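Local coordinates for activating signal cointegrator 1 complex subunit 2 (Homo sapiens, PDB 6YXQ), which binds polyubiquitin chains and recruits ASCC3 and ALKBH3 to sites of DNA damage, this chain being the ASCC3-contacting N-terminal part, at residues A75-H78 against D79-W82; S177-L180 against Q181-G185; D96-L99 against R100-R104; T189-P192 against S193-S196. All blocks are in the same frame, centred on the assembly; numbering follows the deposited sequence.

Contact 1. Residues A75-H78 against D79-W82; sequences ALPH and DKFW
The short link between helix 53-75 and helix 78-87 ends at Pro77, the N-cap residue of the second helix, whose carbonyl accepts the first i to i+4 bond from Phe81. That bond, Phe81 N to Pro77 O, is 2.7 Å long. Trp82 N repeats the pattern one residue on, reaching His78 O at 3.2 Å.

The side chains divide between two sides of this first turn. On the inner side His78 has its CG anti to the backbone N (chi1 -177°), which carries the imidazole obliquely across to the Trp82 indole. CD1 of Trp82 lies over one face of the imidazole, toward its rim, while the His78 ring lies at the indole's edge. The planes are inclined at 55° with centroids 4.4 Å apart, an oblique meeting. Phe150, Ile153 and Leu154 of helix 147-156 pack on Trp82, as does Leu10 from a loop.

Leu76, the residue that breaks the preceding helix, sets its CB 4.0 Å from Phe81 CB. Its carbonyl is bonded by Arg133 of helix 114-135, and the same arginine makes a cation-pi contact with the Phe81 ring.

On the outer side the Lys80 chain, bent at chi3 and chi4, crosses Pro77 obliquely, bringing Lys80 CE to 3.4 Å from Pro77 CG. Its ammonium then closes a salt bridge, Lys80 NZ to Asp79 OD2 at 3.2 Å, on the syn lone pair of that oxygen.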
ATOM      1  N   ALA B  75      -2.483 -12.538  13.102  1.00 95.34           N
ATOM      2  CA  ALA B  75      -2.744 -13.722  13.920  1.00 92.70           C
ATOM      3  C   ALA B  75      -3.780 -13.446  15.002  1.00 89.03           C
ATOM      4  O   ALA B  75      -4.564 -14.335  15.350  1.00 89.21           O
ATOM      5  CB  ALA B  75      -1.446 -14.222  14.552  1.00102.40           C
ATOM      6  N   LEU B  76      -3.790 -12.228  15.546  1.00 93.19           N
ATOM      7  CA  LEU B  76      -4.660 -11.834  16.659  1.00 81.51           C
ATOM      8  C   LEU B  76      -6.133 -12.180  16.437  1.00 83.02           C
ATOM      9  O   LEU B  76      -6.570 -12.370  15.294  1.00 86.20           O
ATOM     10  CB  LEU B  76      -4.526 -10.331  16.920  1.00 71.34           C
ATOM     11  CG  LEU B  76      -3.256  -9.883  17.641  1.00 71.83           C
ATOM     12  CD1 LEU B  76      -3.183  -8.373  17.683  1.00 73.68           C
ATOM     13  CD2 LEU B  76      -3.192 -10.461  19.036  1.00 65.66           C
ATOM     14  N   PRO B  77      -6.922 -12.288  17.501  1.00 83.07           N
ATOM     15  CA  PRO B  77      -8.357 -12.548  17.347  1.00 87.72           C
ATOM     16  C   PRO B  77      -9.121 -11.271  17.027  1.00 97.58           C
ATOM     17  O   PRO B  77      -8.593 -10.161  17.093  1.00112.48           O
ATOM     18  CB  PRO B  77      -8.778 -13.114  18.712  1.00 78.21           C
ATOM     19  CG  PRO B  77      -7.508 -13.327  19.477  1.00 66.49           C
ATOM     20  CD  PRO B  77      -6.492 -12.401  18.902  1.00 84.58           C
ATOM     21  N   HIS B  78     -10.395 -11.455  16.676  1.00 85.75           N
ATOM     22  CA  HIS B  78     -11.206 -10.321  16.248  1.00 82.04           C
ATOM     23  C   HIS B  78     -11.273  -9.251  17.329  1.00 97.26           C
ATOM     24  O   HIS B  78     -11.099  -8.060  17.042  1.00106.98           O
ATOM     25  CB  HIS B  78     -12.608 -10.793  15.864  1.00 91.83           C
ATOM     26  CG  HIS B  78     -13.496  -9.700  15.352  1.00111.96           C
ATOM     27  ND1 HIS B  78     -14.226  -8.880  16.186  1.00114.01           N
ATOM     28  CD2 HIS B  78     -13.775  -9.295  14.090  1.00111.85           C
ATOM     29  CE1 HIS B  78     -14.914  -8.016  15.460  1.00112.36           C
ATOM     30  NE2 HIS B  78     -14.658  -8.247  14.185  1.00110.13           N
ATOM     31  N   ASP B  79     -11.493  -9.652  18.581  1.00103.51           N
ATOM     32  CA  ASP B  79     -11.652  -8.666  19.645  1.00108.55           C
ATOM     33  C   ASP B  79     -10.343  -7.930  19.909  1.00103.41           C
ATOM     34  O   ASP B  79     -10.320  -6.697  19.999  1.00 94.29           O
ATOM     35  CB  ASP B  79     -12.172  -9.335  20.921  1.00118.62           C
ATOM     36  CG  ASP B  79     -11.449 -10.628  21.247  1.00123.56           C
ATOM     37  OD1 ASP B  79     -11.419 -11.532  20.387  1.00125.07           O
ATOM     38  OD2 ASP B  79     -10.912 -10.738  22.370  1.00124.22           O
ATOM     39  N   LYS B  80      -9.236  -8.667  20.012  1.00102.00           N
ATOM     40  CA  LYS B  80      -7.966  -8.043  20.365  1.00111.03           C
ATOM     41  C   LYS B  80      -7.326  -7.315  19.188  1.00 99.11           C
ATOM     42  O   LYS B  80      -6.642  -6.303  19.395  1.00 92.60           O
ATOM     43  CB  LYS B  80      -7.012  -9.092  20.948  1.00128.55           C
ATOM     44  CG  LYS B  80      -7.656  -9.930  22.059  1.00138.31           C
ATOM     45  CD  LYS B  80      -6.812 -11.139  22.464  1.00134.18           C
ATOM     46  CE  LYS B  80      -7.672 -12.392  22.706  1.00134.87           C
ATOM     47  NZ  LYS B  80      -8.623 -12.324  23.850  1.00133.68           N
ATOM     48  N   PHE B  81      -7.548  -7.789  17.959  1.00103.23           N
ATOM     49  CA  PHE B  81      -7.052  -7.071  16.786  1.00102.91           C
ATOM     50  C   PHE B  81      -7.703  -5.702  16.672  1.00 91.72           C
ATOM     51  O   PHE B  81      -7.033  -4.699  16.401  1.00 92.51           O
ATOM     52  CB  PHE B  81      -7.308  -7.880  15.512  1.00106.37           C
ATOM     53  CG  PHE B  81      -7.259  -7.061  14.245  1.00104.59           C
ATOM     54  CD1 PHE B  81      -6.045  -6.742  13.656  1.00105.09           C
ATOM     55  CD2 PHE B  81      -8.425  -6.618  13.639  1.00107.82           C
ATOM     56  CE1 PHE B  81      -5.994  -5.992  12.487  1.00 96.99           C
ATOM     57  CE2 PHE B  81      -8.379  -5.863  12.475  1.00103.22           C
ATOM     58  CZ  PHE B  81      -7.161  -5.554  11.896  1.00 91.71           C
ATOM     59  N   TRP B  82      -9.021  -5.648  16.867  1.00 94.07           N
ATOM     60  CA  TRP B  82      -9.723  -4.376  16.764  1.00 88.05           C
ATOM     61  C   TRP B  82      -9.335  -3.439  17.902  1.00 90.88           C
ATOM     62  O   TRP B  82      -9.181  -2.229  17.689  1.00 93.52           O
ATOM     63  CB  TRP B  82     -11.230  -4.617  16.730  1.00 80.47           C
ATOM     64  CG  TRP B  82     -11.748  -4.822  15.340  1.00 81.51           C
ATOM     65  CD1 TRP B  82     -12.190  -5.992  14.791  1.00 88.76           C
ATOM     66  CD2 TRP B  82     -11.869  -3.827  14.319  1.00 83.47           C
ATOM     67  NE1 TRP B  82     -12.583  -5.784  13.492  1.00 98.43           N
ATOM     68  CE2 TRP B  82     -12.396  -4.463  13.177  1.00 97.98           C
ATOM     69  CE3 TRP B  82     -11.589  -2.456  14.260  1.00 80.90           C
ATOM     70  CZ2 TRP B  82     -12.645  -3.776  11.989  1.00100.08           C
ATOM     71  CZ3 TRP B  82     -11.836  -1.776  13.079  1.00 71.79           C
ATOM     72  CH2 TRP B  82     -12.359  -2.436  11.961  1.00 85.82           C
TER

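Contact 2. Residues S177-L180 against Q181-G185; sequences SPLL and QKMIG
Ser177 and Gln181 lie one turn apart on the same side of helix 177-190, at the start of this amphipathic helix, which sets a polar pair on one side and apolar pairs on the buried side. The i to i+4 backbone bonds run through the turn: Gln181 N reaches Ser177 O at 2.8 Å, and Ile184 N reaches Leu180 O at 2.9 Å. Of the two bonds between, Met183 N to Leu179 O is 3.0 Å and Lys182 N to Pro178 O, at 3.4 Å, is weak.

One polar side-chain bond follows the same spacing. Gln181 stretches back toward the helix start, its CG beside the backbone N (chi1 -59°) and the chain extended beyond, and its NE2 makes a weak bond to Ser177 OG at 3.1 Å.

Apolar contacts occupy the buried side. Leu180 and Ile184 run side by side in the same direction, with Leu180 CG 3.9 Å from Ile184 CG1, and both lean on Ile266 of helix 243-266. Selenomethionine Met183 packs on Phe128 and Leu132 of helix 114-135. Leu179 also meets Leu132, and it touches Leu171 of the ASCC3 chain. Bends at chi2 and chi3 swing the end of Met183 back across Leu180, where its CE lies 3.6 Å from Leu180 CD1.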
ATOM      1  N   SER B 177      -8.678  -6.305  -7.720  1.00 79.98           N
ATOM      2  CA  SER B 177      -9.724  -5.304  -7.895  1.00 82.20           C
ATOM      3  C   SER B 177     -11.036  -5.729  -7.233  1.00 85.98           C
ATOM      4  O   SER B 177     -11.520  -5.011  -6.348  1.00 85.07           O
ATOM      5  CB  SER B 177      -9.928  -4.993  -9.377  1.00 89.30           C
ATOM      6  OG  SER B 177     -11.169  -4.346  -9.596  1.00 95.97           O
ATOM      7  N   PRO B 178     -11.636  -6.876  -7.592  1.00 91.78           N
ATOM      8  CA  PRO B 178     -12.982  -7.206  -7.061  1.00 97.23           C
ATOM      9  C   PRO B 178     -13.070  -7.179  -5.550  1.00 88.50           C
ATOM     10  O   PRO B 178     -14.128  -6.837  -5.014  1.00 92.55           O
ATOM     11  CB  PRO B 178     -13.212  -8.617  -7.615  1.00 99.06           C
ATOM     12  CG  PRO B 178     -12.273  -8.746  -8.755  1.00 99.61           C
ATOM     13  CD  PRO B 178     -11.081  -7.980  -8.403  1.00 92.00           C
ATOM     14  N   LEU B 179     -11.995  -7.551  -4.851  1.00 81.72           N
ATOM     15  CA  LEU B 179     -11.998  -7.494  -3.394  1.00 73.31           C
ATOM     16  C   LEU B 179     -11.917  -6.054  -2.903  1.00 77.70           C
ATOM     17  O   LEU B 179     -12.661  -5.651  -1.995  1.00 81.06           O
ATOM     18  CB  LEU B 179     -10.828  -8.314  -2.853  1.00 79.50           C
ATOM     19  CG  LEU B 179     -10.849  -8.850  -1.416  1.00 84.63           C
ATOM     20  CD1 LEU B 179     -12.260  -9.205  -0.968  1.00 90.70           C
ATOM     21  CD2 LEU B 179      -9.938 -10.063  -1.309  1.00 80.03           C
ATOM     22  N   LEU B 180     -11.026  -5.259  -3.500  1.00 76.37           N
ATOM     23  CA  LEU B 180     -10.869  -3.882  -3.055  1.00 66.47           C
ATOM     24  C   LEU B 180     -12.095  -3.048  -3.391  1.00 68.56           C
ATOM     25  O   LEU B 180     -12.440  -2.129  -2.639  1.00 74.99           O
ATOM     26  CB  LEU B 180      -9.597  -3.283  -3.651  1.00 50.07           C
ATOM     27  CG  LEU B 180      -9.286  -1.830  -3.303  1.00 66.36           C
ATOM     28  CD1 LEU B 180      -8.638  -1.675  -1.936  1.00 78.37           C
ATOM     29  CD2 LEU B 180      -8.375  -1.290  -4.369  1.00 77.94           C
ATOM     30  N   GLN B 181     -12.771  -3.358  -4.500  1.00 55.22           N
ATOM     31  CA  GLN B 181     -14.084  -2.773  -4.744  1.00 65.07           C
ATOM     32  C   GLN B 181     -14.986  -2.975  -3.536  1.00 66.81           C
ATOM     33  O   GLN B 181     -15.568  -2.017  -3.013  1.00 75.13           O
ATOM     34  CB  GLN B 181     -14.720  -3.387  -5.993  1.00 65.59           C
ATOM     35  CG  GLN B 181     -13.906  -3.200  -7.258  1.00 82.27           C
ATOM     36  CD  GLN B 181     -14.733  -3.378  -8.514  1.00 99.90           C
ATOM     37  OE1 GLN B 181     -15.766  -2.727  -8.691  1.00112.27           O
ATOM     38  NE2 GLN B 181     -14.281  -4.262  -9.398  1.00 93.17           N
ATOM     39  N   LYS B 182     -15.103  -4.228  -3.081  1.00 65.23           N
ATOM     40  CA  LYS B 182     -15.948  -4.539  -1.934  1.00 72.27           C
ATOM     41  C   LYS B 182     -15.534  -3.723  -0.723  1.00 68.15           C
ATOM     42  O   LYS B 182     -16.375  -3.097  -0.067  1.00 66.68           O
ATOM     43  CB  LYS B 182     -15.887  -6.037  -1.622  1.00 84.45           C
ATOM     44  CG  LYS B 182     -16.822  -6.484  -0.503  1.00107.80           C
ATOM     45  CD  LYS B 182     -16.237  -7.648   0.298  1.00112.69           C
ATOM     46  CE  LYS B 182     -16.319  -7.405   1.805  1.00103.81           C
ATOM     47  NZ  LYS B 182     -15.472  -8.365   2.577  1.00 95.09           N
HETATM   48  N   MSE B 183     -14.239  -3.691  -0.428  1.00 67.27           N
HETATM   49  CA  MSE B 183     -13.752  -2.915   0.708  1.00 82.04           C
HETATM   50  C   MSE B 183     -14.135  -1.440   0.664  1.00 78.07           C
HETATM   51  O   MSE B 183     -14.722  -0.909   1.618  1.00 66.05           O
HETATM   52  CB  MSE B 183     -12.232  -3.013   0.821  1.00 95.22           C
HETATM   53  CG  MSE B 183     -11.728  -4.388   1.166  1.00117.88           C
HETATM   54 SE   MSE B 183     -10.092  -4.815   0.238  1.00131.03          SE
HETATM   55  CE  MSE B 183      -8.865  -3.599   1.086  1.00112.22           C
ATOM     56  N   ILE B 184     -13.762  -0.778  -0.433  1.00 81.18           N
ATOM     57  CA  ILE B 184     -13.979   0.661  -0.537  1.00 63.43           C
ATOM     58  C   ILE B 184     -15.469   0.968  -0.515  1.00 69.03           C
ATOM     59  O   ILE B 184     -15.925   1.881   0.188  1.00 78.75           O
ATOM     60  CB  ILE B 184     -13.303   1.225  -1.797  1.00 51.35           C
ATOM     61  CG1 ILE B 184     -11.835   0.804  -1.857  1.00 62.94           C
ATOM     62  CG2 ILE B 184     -13.391   2.733  -1.803  1.00 59.74           C
ATOM     63  CD1 ILE B 184     -10.943   1.509  -0.848  1.00 57.53           C
ATOM     64  N   GLY B 185     -16.249   0.207  -1.284  1.00 62.65           N
ATOM     65  CA  GLY B 185     -17.687   0.394  -1.268  1.00 72.19           C
ATOM     66  C   GLY B 185     -18.274   0.201   0.112  1.00 76.62           C
ATOM     67  O   GLY B 185     -19.185   0.924   0.513  1.00 87.43           O
TER

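Contact 3. Residues D96-L99 against R100-R104; sequences DSYL and RYVPR
The Tyr98 ring carries Val102 on one face at the C-terminal end of helix 89-101, a CH-pi contact with Val102 CB 3.9 Å from the ring centroid and 13° off the normal. Val102 CG2, anti to its own backbone N, continues over the phenol end and lies 3.5 Å from Tyr98 CZ. Tyr44 meets the Tyr98 ring edge-to-face. The Tyr101 ring has Arg100 CG over its centre, and its hydroxyl in turn lies over a face of the Arg100 guanidinium.

The third flat group, the Arg104 guanidinium, works through its edge. NH1 and NH2 both grip Leu99 O, at 3.2 and 3.1 Å, with the oxygen close to the guanidinium plane. A bend at chi2 (84°) folds the arginine back onto the helix end, so that both NH groups bond to one carbonyl of the last turn. Asp167 of helix 162-172 forms a salt bridge with NH2.

This end of the helix also faces ASCC3: Asp96 pairs with Arg15 of that chain as well as with Lys164, and Arg100 NH2 bonds to Gln23 of that chain. Backbone bonding closes with Val102 N on Tyr98 O at 2.8 Å, while Arg104 NH1 also reaches Val102 O at 2.6 Å.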
ATOM      1  N   ASP B  96       0.033   4.215   7.636  1.00 78.99           N
ATOM      2  CA  ASP B  96       0.111   5.445   6.855  1.00 79.60           C
ATOM      3  C   ASP B  96       1.497   5.617   6.245  1.00 82.87           C
ATOM      4  O   ASP B  96       1.621   6.019   5.084  1.00 94.97           O
ATOM      5  CB  ASP B  96      -0.241   6.646   7.734  1.00 90.83           C
ATOM      6  CG  ASP B  96      -0.537   7.898   6.930  1.00 97.56           C
ATOM      7  OD1 ASP B  96       0.330   8.320   6.136  1.00106.38           O
ATOM      8  OD2 ASP B  96      -1.640   8.462   7.094  1.00103.39           O
ATOM      9  N   SER B  97       2.548   5.315   7.015  1.00 82.15           N
ATOM     10  CA  SER B  97       3.913   5.420   6.509  1.00 76.63           C
ATOM     11  C   SER B  97       4.112   4.527   5.298  1.00 69.11           C
ATOM     12  O   SER B  97       4.645   4.962   4.265  1.00 82.49           O
ATOM     13  CB  SER B  97       4.910   5.031   7.600  1.00 79.25           C
ATOM     14  OG  SER B  97       4.459   5.449   8.871  1.00100.56           O
ATOM     15  N   TYR B  98       3.709   3.261   5.420  1.00 58.11           N
ATOM     16  CA  TYR B  98       3.871   2.338   4.301  1.00 57.21           C
ATOM     17  C   TYR B  98       3.108   2.833   3.080  1.00 71.76           C
ATOM     18  O   TYR B  98       3.673   2.946   1.989  1.00 69.10           O
ATOM     19  CB  TYR B  98       3.425   0.924   4.683  1.00 55.46           C
ATOM     20  CG  TYR B  98       3.517  -0.062   3.534  1.00 70.59           C
ATOM     21  CD1 TYR B  98       4.712  -0.715   3.242  1.00 86.28           C
ATOM     22  CD2 TYR B  98       2.413  -0.331   2.732  1.00 73.79           C
ATOM     23  CE1 TYR B  98       4.802  -1.614   2.180  1.00 89.35           C
ATOM     24  CE2 TYR B  98       2.496  -1.227   1.671  1.00 78.61           C
ATOM     25  CZ  TYR B  98       3.689  -1.865   1.400  1.00 75.73           C
ATOM     26  OH  TYR B  98       3.768  -2.753   0.349  1.00 69.99           O
ATOM     27  N   LEU B  99       1.823   3.158   3.245  1.00 73.96           N
ATOM     28  CA  LEU B  99       1.029   3.598   2.100  1.00 67.25           C
ATOM     29  C   LEU B  99       1.632   4.840   1.447  1.00 72.36           C
ATOM     30  O   LEU B  99       1.687   4.942   0.214  1.00 66.48           O
ATOM     31  CB  LEU B  99      -0.409   3.870   2.533  1.00 70.56           C
ATOM     32  CG  LEU B  99      -1.280   2.654   2.849  1.00 68.20           C
ATOM     33  CD1 LEU B  99      -2.676   3.099   3.262  1.00 69.10           C
ATOM     34  CD2 LEU B  99      -1.341   1.701   1.667  1.00 59.38           C
ATOM     35  N   ARG B 100       2.106   5.788   2.257  1.00 71.29           N
ATOM     36  CA  ARG B 100       2.630   7.034   1.713  1.00 63.84           C
ATOM     37  C   ARG B 100       3.931   6.815   0.956  1.00 81.68           C
ATOM     38  O   ARG B 100       4.152   7.443  -0.086  1.00 87.17           O
ATOM     39  CB  ARG B 100       2.835   8.047   2.840  1.00 54.03           C
ATOM     40  CG  ARG B 100       3.557   9.320   2.411  1.00 66.24           C
ATOM     41  CD  ARG B 100       3.569  10.358   3.534  1.00 88.99           C
ATOM     42  NE  ARG B 100       3.991  11.676   3.063  1.00109.73           N
ATOM     43  CZ  ARG B 100       3.988  12.776   3.810  1.00129.34           C
ATOM     44  NH1 ARG B 100       3.586  12.719   5.072  1.00149.48           N
ATOM     45  NH2 ARG B 100       4.388  13.931   3.295  1.00128.29           N
ATOM     46  N   TYR B 101       4.807   5.930   1.452  1.00 84.05           N
ATOM     47  CA  TYR B 101       6.173   5.890   0.943  1.00 71.79           C
ATOM     48  C   TYR B 101       6.530   4.655   0.126  1.00 68.84           C
ATOM     49  O   TYR B 101       7.574   4.669  -0.535  1.00 72.50           O
ATOM     50  CB  TYR B 101       7.168   6.037   2.102  1.00 65.73           C
ATOM     51  CG  TYR B 101       7.146   7.414   2.731  1.00 76.23           C
ATOM     52  CD1 TYR B 101       7.516   8.540   2.002  1.00 77.52           C
ATOM     53  CD2 TYR B 101       6.755   7.590   4.048  1.00 86.67           C
ATOM     54  CE1 TYR B 101       7.493   9.807   2.571  1.00 81.89           C
ATOM     55  CE2 TYR B 101       6.731   8.852   4.627  1.00 99.82           C
ATOM     56  CZ  TYR B 101       7.100   9.954   3.886  1.00 91.69           C
ATOM     57  OH  TYR B 101       7.074  11.200   4.473  1.00 94.26           O
ATOM     58  N   VAL B 102       5.704   3.611   0.119  1.00 70.12           N
ATOM     59  CA  VAL B 102       6.087   2.382  -0.584  1.00 64.15           C
ATOM     60  C   VAL B 102       6.226   2.676  -2.071  1.00 72.28           C
ATOM     61  O   VAL B 102       5.379   3.384  -2.648  1.00 82.86           O
ATOM     62  CB  VAL B 102       5.057   1.264  -0.327  1.00 71.71           C
ATOM     63  CG1 VAL B 102       3.666   1.679  -0.768  1.00 65.94           C
ATOM     64  CG2 VAL B 102       5.472  -0.017  -1.032  1.00 82.58           C
ATOM     65  N   PRO B 103       7.281   2.205  -2.731  1.00 81.51           N
ATOM     66  CA  PRO B 103       7.440   2.496  -4.159  1.00 87.70           C
ATOM     67  C   PRO B 103       6.321   1.873  -4.979  1.00 78.10           C
ATOM     68  O   PRO B 103       5.945   0.716  -4.775  1.00 76.57           O
ATOM     69  CB  PRO B 103       8.805   1.885  -4.499  1.00 91.41           C
ATOM     70  CG  PRO B 103       9.058   0.883  -3.420  1.00 96.20           C
ATOM     71  CD  PRO B 103       8.430   1.463  -2.188  1.00 94.00           C
ATOM     72  N   ARG B 104       5.776   2.665  -5.895  1.00 75.80           N
ATOM     73  CA  ARG B 104       4.827   2.175  -6.880  1.00 67.93           C
ATOM     74  C   ARG B 104       5.581   1.539  -8.042  1.00 68.95           C
ATOM     75  O   ARG B 104       6.732   1.881  -8.331  1.00 70.23           O
ATOM     76  CB  ARG B 104       3.929   3.308  -7.390  1.00 60.03           C
ATOM     77  CG  ARG B 104       2.882   3.793  -6.392  1.00 55.77           C
ATOM     78  CD  ARG B 104       3.463   4.819  -5.433  1.00 60.45           C
ATOM     79  NE  ARG B 104       2.441   5.495  -4.640  1.00 73.30           N
ATOM     80  CZ  ARG B 104       2.308   5.372  -3.323  1.00 81.37           C
ATOM     81  NH1 ARG B 104       3.135   4.599  -2.636  1.00 86.24           N
ATOM     82  NH2 ARG B 104       1.349   6.027  -2.689  1.00 91.36           N
TER

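Contact 4. Residues T189-P192 against S193-S196; sequences TQQP and SYYS
Gln191 folds its side chain forward over Ser193, the two residues being separated by Pro192 at the bend between helix 177-190 and helix 193-216. With CG anti to the backbone N (chi1 169°) and a turn at chi2 (54°), the chain curls so that its amide oxygen, OE1, meets Ser193 N at 2.9 Å. The bond is fairly straight at the hydrogen (163°), but the donor stands above the amide plane and not on a lone pair. Ser193 OG adds a weak bond to the same oxygen at 3.3 Å.

The aliphatic part of Gln191 lies against the Tyr194 ring, crossing it at about a right angle: its CG lies 3.7 Å from Tyr194 CE2, and the amide plane is almost perpendicular to that of the phenol. Tyr194 CD2 also comes to 3.3 Å from Gln191 O. The Tyr194 hydroxyl is held by Phe160 O, and Tyr155 of helix 147-156 meets its ring.

Tyr195 points its ring edge at Pro192 O. Its amide makes a weak bond to that oxygen, 3.1 Å from Tyr195 N to Pro192 O, with its ring also meeting Phe188. The whole is a short link between two consecutive helices, the second beginning with a capping bond from the Gln191 side chain to Ser193 N.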
ATOM      1  N   THR B 189     -20.149   2.975   2.279  1.00 77.41           N
ATOM      2  CA  THR B 189     -21.527   2.691   2.660  1.00 75.34           C
ATOM      3  C   THR B 189     -21.726   2.870   4.159  1.00 83.04           C
ATOM      4  O   THR B 189     -22.685   3.519   4.598  1.00 76.24           O
ATOM      5  CB  THR B 189     -21.901   1.268   2.241  1.00 68.25           C
ATOM      6  OG1 THR B 189     -21.605   1.079   0.855  1.00 90.09           O
ATOM      7  CG2 THR B 189     -23.378   1.023   2.466  1.00 73.24           C
ATOM      8  N   GLN B 190     -20.817   2.304   4.962  1.00 68.63           N
ATOM      9  CA  GLN B 190     -20.988   2.331   6.407  1.00 71.32           C
ATOM     10  C   GLN B 190     -20.701   3.709   6.985  1.00 86.27           C
ATOM     11  O   GLN B 190     -21.306   4.088   7.995  1.00114.39           O
ATOM     12  CB  GLN B 190     -20.104   1.274   7.073  1.00 73.85           C
ATOM     13  CG  GLN B 190     -20.293  -0.164   6.569  1.00 74.46           C
ATOM     14  CD  GLN B 190     -21.752  -0.592   6.412  1.00 85.15           C
ATOM     15  OE1 GLN B 190     -22.652  -0.118   7.116  1.00 81.64           O
ATOM     16  NE2 GLN B 190     -21.986  -1.507   5.477  1.00 80.74           N
ATOM     17  N   GLN B 191     -19.807   4.481   6.369  1.00 82.79           N
ATOM     18  CA  GLN B 191     -19.526   5.845   6.808  1.00 89.37           C
ATOM     19  C   GLN B 191     -19.523   6.740   5.577  1.00 87.87           C
ATOM     20  O   GLN B 191     -18.514   6.844   4.867  1.00 83.97           O
ATOM     21  CB  GLN B 191     -18.202   5.922   7.565  1.00 81.43           C
ATOM     22  CG  GLN B 191     -17.701   7.334   7.834  1.00 76.32           C
ATOM     23  CD  GLN B 191     -18.721   8.196   8.546  1.00 90.14           C
ATOM     24  OE1 GLN B 191     -19.695   8.657   7.950  1.00106.40           O
ATOM     25  NE2 GLN B 191     -18.515   8.395   9.838  1.00 96.02           N
ATOM     26  N   PRO B 192     -20.646   7.397   5.280  1.00 75.95           N
ATOM     27  CA  PRO B 192     -20.718   8.204   4.057  1.00 74.47           C
ATOM     28  C   PRO B 192     -20.013   9.544   4.152  1.00 79.72           C
ATOM     29  O   PRO B 192     -19.937  10.248   3.137  1.00 84.76           O
ATOM     30  CB  PRO B 192     -22.229   8.394   3.852  1.00 82.59           C
ATOM     31  CG  PRO B 192     -22.892   7.401   4.780  1.00 79.14           C
ATOM     32  CD  PRO B 192     -21.960   7.261   5.926  1.00 80.47           C
ATOM     33  N   SER B 193     -19.487   9.919   5.318  1.00 81.83           N
ATOM     34  CA  SER B 193     -18.826  11.213   5.423  1.00 83.65           C
ATOM     35  C   SER B 193     -17.510  11.255   4.663  1.00 78.05           C
ATOM     36  O   SER B 193     -16.935  12.338   4.515  1.00 83.55           O
ATOM     37  CB  SER B 193     -18.610  11.586   6.892  1.00 78.71           C
ATOM     38  OG  SER B 193     -19.838  11.969   7.500  1.00 81.88           O
ATOM     39  N   TYR B 194     -17.033  10.110   4.170  1.00 69.39           N
ATOM     40  CA  TYR B 194     -15.864  10.111   3.299  1.00 75.28           C
ATOM     41  C   TYR B 194     -16.151  10.842   1.992  1.00 87.09           C
ATOM     42  O   TYR B 194     -15.279  11.546   1.465  1.00101.32           O
ATOM     43  CB  TYR B 194     -15.409   8.675   3.043  1.00 65.30           C
ATOM     44  CG  TYR B 194     -14.728   8.067   4.243  1.00 69.21           C
ATOM     45  CD1 TYR B 194     -13.599   8.656   4.785  1.00 73.88           C
ATOM     46  CD2 TYR B 194     -15.226   6.922   4.849  1.00 74.83           C
ATOM     47  CE1 TYR B 194     -12.977   8.117   5.883  1.00 80.47           C
ATOM     48  CE2 TYR B 194     -14.609   6.375   5.953  1.00 74.09           C
ATOM     49  CZ  TYR B 194     -13.482   6.977   6.461  1.00 75.46           C
ATOM     50  OH  TYR B 194     -12.844   6.439   7.549  1.00 69.71           O
ATOM     51  N   TYR B 195     -17.373  10.697   1.464  1.00 68.63           N
ATOM     52  CA  TYR B 195     -17.823  11.522   0.345  1.00 70.95           C
ATOM     53  C   TYR B 195     -17.511  12.994   0.597  1.00 80.10           C
ATOM     54  O   TYR B 195     -16.812  13.649  -0.189  1.00 78.36           O
ATOM     55  CB  TYR B 195     -19.326  11.332   0.127  1.00 61.54           C
ATOM     56  CG  TYR B 195     -19.733  10.057  -0.588  1.00 65.04           C
ATOM     57  CD1 TYR B 195     -19.337   9.809  -1.893  1.00 59.19           C
ATOM     58  CD2 TYR B 195     -20.541   9.119   0.036  1.00 65.26           C
ATOM     59  CE1 TYR B 195     -19.721   8.654  -2.548  1.00 65.83           C
ATOM     60  CE2 TYR B 195     -20.929   7.964  -0.611  1.00 68.86           C
ATOM     61  CZ  TYR B 195     -20.518   7.736  -1.904  1.00 68.98           C
ATOM     62  OH  TYR B 195     -20.909   6.585  -2.548  1.00 73.40           O
ATOM     63  N   SER B 196     -18.015  13.522   1.717  1.00 78.73           N
ATOM     64  CA  SER B 196     -17.694  14.888   2.119  1.00 80.31           C
ATOM     65  C   SER B 196     -16.191  15.102   2.187  1.00 74.91           C
ATOM     66  O   SER B 196     -15.671  16.093   1.662  1.00 72.27           O
ATOM     67  CB  SER B 196     -18.346  15.215   3.467  1.00 72.40           C
ATOM     68  OG  SER B 196     -19.663  14.704   3.541  1.00 83.34           O
TER

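Overall arrangement
All four contacts are local, and all lie at or near helix ends. Contacts 2 and 4 share helix 177-190, the former near its start and the latter where it gives way to the next helix, with centres about 15 Å apart. Contact 3 is the buried one, contacts 1 and 2 are partly buried, and contact 4 is at the surface. Their chemistry follows: the opening turn in contact 1 joins an aromatic pair to an outward salt bridge, contact 2 is mainly aliphatic, contact 3 ends its helix with an arginine, and contact 4 begins one with a glutamine. Contacts 2 and 3 both reach ASCC3, contact 2 through a leucine and contact 3 largely through charged groups.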